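Local coordinates for spore coat polysaccharide biosynthesis protein SpsE (Bacillus subtilis, PDB 1VLI) that probably acts as an N-acylneuraminate-9-phosphate synthase-like enzyme in the biosynthesis of spore coat polysaccharide, at residues A[60-72]-A[93-105]. Sequence-based numbering, arbitrary orientation.
Sequences AVKFQMFQADRMY and VQSMEMPAEWILP
Met-98, a selenomethionine, pushes its methyl CE into a hollow between Phe-63, Met-65 and the backbone of Gln-64: CE lies 3.5 Å from Met-65 CG and 3.9 Å from Phe-63 CB. Behind the methyl, Met-98 SE makes an oblique Met-aromatic contact, 4.9 Å from the centroid of the Phe-63 ring. The side chain of Met-65 leaves its backbone away from 93-105, but a bend at chi3 (56°) turns its CE back to meet Met-96 CE at 3.9 Å, with Ile-103 CD1 as a second neighbour. The Met-65 and Met-96 side chains lie side by side, pointing the same way, and Met-96 CG packs against Phe-66 CD1. Met-65 and Phe-66 lie just past strand 60-63 of the NeuB-family TIM barrel, where the loop leaving that strand meets the one leading into helix 103-112; helix 124-131 also touches both. A single beta bridge pairs Phe-66 with Met-96: Glu-97 N donates almost straight (172°) to Met-65 O, and Gln-67 N donates to Ser-95 O at 3.1 Å. Gln-67 stretches its extended side chain along the backbone of 94-96, its CB 3.5 Å from Ser-95 O. With an alanine here the backbone bond would remain, but a gap would probably open beside the Gln-94 and Met-96 carbonyls. Past Gln-67, Arg-70 NH1 comes to 3.0 Å from Ser-95 OG at a poor angle for bonding; Arg-70 NE forms a salt bridge with Asp-123.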
loop_
_atom_site.group_PDB
_atom_site.type_symbol
_atom_site.label_atom_id
_atom_site.label_comp_id
_atom_site.label_asym_id
_atom_site.label_seq_id
_atom_site.Cartn_x
_atom_site.Cartn_y
_atom_site.Cartn_z
ATOM N N ALA A 60 1.980 3.037 -14.925
ATOM C CA ALA A 60 2.633 2.068 -14.066
ATOM C C ALA A 60 1.794 0.820 -14.105
ATOM O O ALA A 60 0.577 0.890 -14.353
ATOM C CB ALA A 60 2.712 2.601 -12.606
ATOM N N VAL A 61 2.434 -0.316 -13.849
ATOM C CA VAL A 61 1.717 -1.569 -13.710
ATOM C C VAL A 61 2.236 -2.183 -12.443
ATOM O O VAL A 61 3.452 -2.205 -12.199
ATOM C CB VAL A 61 1.923 -2.516 -14.926
ATOM C CG1 VAL A 61 3.393 -2.909 -15.045
ATOM C CG2 VAL A 61 1.010 -3.768 -14.818
ATOM N N LYS A 62 1.312 -2.647 -11.607
ATOM C CA LYS A 62 1.670 -3.122 -10.291
ATOM C C LYS A 62 1.340 -4.610 -10.086
ATOM O O LYS A 62 0.181 -5.020 -10.305
ATOM C CB LYS A 62 0.976 -2.261 -9.247
ATOM C CG LYS A 62 1.006 -2.916 -7.884
ATOM C CD LYS A 62 1.489 -1.983 -6.856
ATOM C CE LYS A 62 0.280 -1.260 -6.214
ATOM N NZ LYS A 62 -0.584 -2.201 -5.459
ATOM N N PHE A 63 2.356 -5.387 -9.656
ATOM C CA PHE A 63 2.245 -6.826 -9.347
ATOM C C PHE A 63 2.546 -7.125 -7.879
ATOM O O PHE A 63 3.414 -6.489 -7.269
ATOM C CB PHE A 63 3.220 -7.646 -10.211
ATOM C CG PHE A 63 2.796 -7.756 -11.664
ATOM C CD1 PHE A 63 1.936 -8.775 -12.079
ATOM C CD2 PHE A 63 3.233 -6.831 -12.600
ATOM C CE1 PHE A 63 1.511 -8.864 -13.388
ATOM C CE2 PHE A 63 2.809 -6.916 -13.939
ATOM C CZ PHE A 63 1.941 -7.933 -14.325
ATOM N N GLN A 64 1.836 -8.097 -7.308
ATOM C CA GLN A 64 2.193 -8.629 -5.988
ATOM C C GLN A 64 3.418 -9.529 -6.082
ATOM O O GLN A 64 3.442 -10.485 -6.869
ATOM C CB GLN A 64 1.050 -9.435 -5.407
ATOM C CG GLN A 64 1.045 -9.503 -3.886
ATOM C CD GLN A 64 -0.117 -10.337 -3.354
ATOM O OE1 GLN A 64 0.094 -11.390 -2.767
ATOM N NE2 GLN A 64 -1.336 -9.870 -3.574
HETATM N N MSE A 65 4.435 -9.223 -5.287
HETATM C CA MSE A 65 5.627 -10.054 -5.266
HETATM C C MSE A 65 5.709 -10.980 -4.073
HETATM O O MSE A 65 6.266 -12.063 -4.176
HETATM C CB MSE A 65 6.879 -9.209 -5.355
HETATM C CG MSE A 65 7.141 -8.742 -6.771
HETATM SE SE MSE A 65 8.864 -7.825 -6.915
HETATM C CE MSE A 65 10.007 -9.210 -6.238
ATOM N N PHE A 66 5.139 -10.572 -2.947
ATOM C CA PHE A 66 5.304 -11.327 -1.723
ATOM C C PHE A 66 3.991 -11.928 -1.218
ATOM O O PHE A 66 2.922 -11.328 -1.381
ATOM C CB PHE A 66 6.016 -10.461 -0.688
ATOM C CG PHE A 66 7.228 -9.775 -1.245
ATOM C CD1 PHE A 66 8.451 -10.441 -1.325
ATOM C CD2 PHE A 66 7.138 -8.487 -1.759
ATOM C CE1 PHE A 66 9.557 -9.818 -1.876
ATOM C CE2 PHE A 66 8.248 -7.857 -2.320
ATOM C CZ PHE A 66 9.451 -8.519 -2.377
ATOM N N GLN A 67 4.088 -13.134 -0.640
ATOM C CA GLN A 67 2.929 -13.872 -0.114
ATOM C C GLN A 67 2.436 -13.296 1.198
ATOM O O GLN A 67 3.239 -12.757 1.962
ATOM C CB GLN A 67 3.283 -15.332 0.079
ATOM C CG GLN A 67 3.146 -16.138 -1.186
ATOM C CD GLN A 67 3.514 -17.591 -0.976
ATOM O OE1 GLN A 67 3.603 -18.059 0.170
ATOM N NE2 GLN A 67 3.738 -18.312 -2.074
ATOM N N ALA A 68 1.131 -13.434 1.460
ATOM C CA ALA A 68 0.492 -12.784 2.613
ATOM C C ALA A 68 0.855 -13.398 3.984
ATOM O O ALA A 68 0.849 -12.701 5.011
ATOM C CB ALA A 68 -1.030 -12.721 2.427
ATOM N N ASP A 69 1.181 -14.693 3.985
ATOM C CA ASP A 69 1.526 -15.450 5.202
ATOM C C ASP A 69 2.596 -14.770 6.075
ATOM O O ASP A 69 2.455 -14.704 7.295
ATOM C CB ASP A 69 1.994 -16.867 4.835
ATOM C CG ASP A 69 1.119 -17.525 3.777
ATOM O OD1 ASP A 69 1.034 -17.010 2.626
ATOM O OD2 ASP A 69 0.495 -18.584 4.010
ATOM N N ARG A 70 3.649 -14.266 5.427
ATOM C CA ARG A 70 4.794 -13.617 6.084
ATOM C C ARG A 70 4.378 -12.387 6.907
ATOM O O ARG A 70 5.161 -11.860 7.706
ATOM C CB ARG A 70 5.864 -13.226 5.037
ATOM C CG ARG A 70 5.477 -11.993 4.174
ATOM C CD ARG A 70 6.351 -11.786 2.953
ATOM N NE ARG A 70 7.716 -11.431 3.336
ATOM C CZ ARG A 70 8.799 -11.767 2.633
ATOM N NH1 ARG A 70 8.672 -12.469 1.515
ATOM N NH2 ARG A 70 10.011 -11.411 3.045
HETATM N N MSE A 71 3.146 -11.936 6.710
HETATM C CA MSE A 71 2.646 -10.773 7.418
HETATM C C MSE A 71 2.034 -11.086 8.808
HETATM O O MSE A 71 1.937 -10.197 9.654
HETATM C CB MSE A 71 1.656 -10.063 6.522
HETATM C CG MSE A 71 2.208 -9.847 5.123
HETATM SE SE MSE A 71 1.288 -8.366 4.254
HETATM C CE MSE A 71 -0.441 -9.322 3.762
ATOM N N TYR A 72 1.663 -12.355 9.023
ATOM C CA TYR A 72 0.914 -12.827 10.208
ATOM C C TYR A 72 1.775 -13.688 11.167
ATOM O O TYR A 72 1.501 -13.757 12.386
ATOM C CB TYR A 72 -0.354 -13.588 9.755
ATOM C CG TYR A 72 -1.242 -12.763 8.833
ATOM C CD1 TYR A 72 -1.038 -12.751 7.441
ATOM C CD2 TYR A 72 -2.256 -11.967 9.356
ATOM C CE1 TYR A 72 -1.836 -11.959 6.594
ATOM C CE2 TYR A 72 -3.056 -11.172 8.528
ATOM C CZ TYR A 72 -2.844 -11.170 7.154
ATOM O OH TYR A 72 -3.644 -10.377 6.365
ATOM N N VAL A 93 12.575 -18.060 -2.046
ATOM C CA VAL A 93 11.652 -18.091 -3.179
ATOM C C VAL A 93 10.291 -18.709 -2.862
ATOM O O VAL A 93 9.325 -18.408 -3.556
ATOM C CB VAL A 93 12.235 -18.778 -4.449
ATOM C CG1 VAL A 93 13.489 -18.076 -4.918
ATOM C CG2 VAL A 93 12.480 -20.265 -4.212
ATOM N N GLN A 94 10.217 -19.563 -1.835
ATOM C CA GLN A 94 8.953 -20.197 -1.415
ATOM C C GLN A 94 7.994 -19.156 -0.825
ATOM O O GLN A 94 6.784 -19.375 -0.745
ATOM C CB GLN A 94 9.189 -21.338 -0.400
ATOM C CG GLN A 94 9.835 -22.653 -0.940
ATOM C CD GLN A 94 9.092 -23.297 -2.142
ATOM O OE1 GLN A 94 9.719 -23.859 -3.041
ATOM N NE2 GLN A 94 7.767 -23.209 -2.146
ATOM N N SER A 95 8.546 -18.015 -0.448
ATOM C CA SER A 95 7.789 -16.947 0.175
ATOM C C SER A 95 7.303 -15.867 -0.803
ATOM O O SER A 95 6.673 -14.890 -0.413
ATOM C CB SER A 95 8.664 -16.306 1.228
ATOM O OG SER A 95 7.931 -15.306 1.898
HETATM N N MSE A 96 7.564 -16.057 -2.081
HETATM C CA MSE A 96 7.227 -15.067 -3.064
HETATM C C MSE A 96 6.025 -15.450 -3.875
HETATM O O MSE A 96 5.743 -16.616 -4.002
HETATM C CB MSE A 96 8.410 -14.876 -3.951
HETATM C CG MSE A 96 9.346 -13.886 -3.344
HETATM SE SE MSE A 96 10.895 -13.795 -4.414
HETATM C CE MSE A 96 9.997 -13.126 -6.207
ATOM N N GLU A 97 5.299 -14.470 -4.413
ATOM C CA GLU A 97 4.094 -14.770 -5.163
ATOM C C GLU A 97 4.364 -15.317 -6.539
ATOM O O GLU A 97 3.725 -16.279 -6.918
ATOM C CB GLU A 97 3.129 -13.579 -5.262
ATOM C CG GLU A 97 1.966 -13.668 -4.278
ATOM C CD GLU A 97 0.955 -14.744 -4.642
ATOM O OE1 GLU A 97 0.788 -15.014 -5.853
ATOM O OE2 GLU A 97 0.324 -15.319 -3.716
HETATM N N MSE A 98 5.261 -14.697 -7.303
HETATM C CA MSE A 98 5.575 -15.184 -8.650
HETATM C C MSE A 98 6.936 -15.864 -8.631
HETATM O O MSE A 98 7.775 -15.507 -7.801
HETATM C CB MSE A 98 5.620 -14.033 -9.637
HETATM C CG MSE A 98 4.359 -13.209 -9.716
HETATM SE SE MSE A 98 4.655 -11.558 -10.761
HETATM C CE MSE A 98 5.739 -10.531 -9.381
ATOM N N PRO A 99 7.174 -16.830 -9.526
ATOM C CA PRO A 99 8.504 -17.466 -9.624
ATOM C C PRO A 99 9.629 -16.444 -9.858
ATOM O O PRO A 99 9.506 -15.571 -10.713
ATOM C CB PRO A 99 8.367 -18.393 -10.834
ATOM C CG PRO A 99 6.910 -18.696 -10.884
ATOM C CD PRO A 99 6.225 -17.398 -10.507
ATOM N N ALA A 100 10.704 -16.560 -9.084
ATOM C CA ALA A 100 11.843 -15.664 -9.183
ATOM C C ALA A 100 12.396 -15.507 -10.608
ATOM O O ALA A 100 12.937 -14.442 -10.949
ATOM C CB ALA A 100 12.930 -16.112 -8.231
ATOM N N GLU A 101 12.243 -16.535 -11.445
ATOM C CA GLU A 101 12.756 -16.443 -12.813
ATOM C C GLU A 101 11.914 -15.571 -13.722
ATOM O O GLU A 101 12.313 -15.306 -14.869
ATOM C CB GLU A 101 13.020 -17.815 -13.453
ATOM C CG GLU A 101 11.814 -18.726 -13.650
ATOM C CD GLU A 101 11.517 -19.655 -12.464
ATOM O OE1 GLU A 101 12.100 -19.498 -11.343
ATOM O OE2 GLU A 101 10.666 -20.559 -12.670
ATOM N N TRP A 102 10.761 -15.127 -13.220
ATOM C CA TRP A 102 9.891 -14.211 -13.970
ATOM C C TRP A 102 10.392 -12.777 -13.956
ATOM O O TRP A 102 10.198 -12.058 -14.924
ATOM C CB TRP A 102 8.488 -14.190 -13.383
ATOM C CG TRP A 102 7.600 -15.337 -13.718
ATOM C CD1 TRP A 102 7.968 -16.577 -14.187
ATOM C CD2 TRP A 102 6.178 -15.376 -13.563
ATOM N NE1 TRP A 102 6.856 -17.369 -14.348
ATOM C CE2 TRP A 102 5.743 -16.656 -13.968
ATOM C CE3 TRP A 102 5.224 -14.463 -13.108
ATOM C CZ2 TRP A 102 4.392 -17.031 -13.940
ATOM C CZ3 TRP A 102 3.889 -14.837 -13.085
ATOM C CH2 TRP A 102 3.487 -16.109 -13.496
ATOM N N ILE A 103 11.051 -12.386 -12.871
ATOM C CA ILE A 103 11.229 -10.987 -12.485
ATOM C C ILE A 103 12.043 -10.125 -13.459
ATOM O O ILE A 103 11.567 -9.067 -13.888
ATOM C CB ILE A 103 11.760 -10.900 -11.024
ATOM C CG1 ILE A 103 10.813 -11.637 -10.056
ATOM C CG2 ILE A 103 11.960 -9.454 -10.595
ATOM C CD1 ILE A 103 9.360 -11.060 -9.949
ATOM N N LEU A 104 13.249 -10.551 -13.819
ATOM C CA LEU A 104 14.040 -9.809 -14.830
ATOM C C LEU A 104 13.297 -9.664 -16.173
ATOM O O LEU A 104 13.158 -8.534 -16.673
ATOM C CB LEU A 104 15.467 -10.375 -14.996
ATOM C CG LEU A 104 16.293 -10.321 -13.687
ATOM C CD1 LEU A 104 17.762 -10.674 -13.895
ATOM C CD2 LEU A 104 16.181 -8.962 -12.968
ATOM N N PRO A 105 12.790 -10.776 -16.737
ATOM C CA PRO A 105 11.900 -10.706 -17.914
ATOM C C PRO A 105 10.718 -9.741 -17.753
ATOM O O PRO A 105 10.500 -8.928 -18.650
ATOM C CB PRO A 105 11.405 -12.145 -18.069
ATOM C CG PRO A 105 12.509 -12.961 -17.497
ATOM C CD PRO A 105 13.045 -12.176 -16.336
HETATM O O HOH W 1 -0.424 -14.384 -0.621
HETATM O O HOH W 2 4.829 -15.950 3.125
#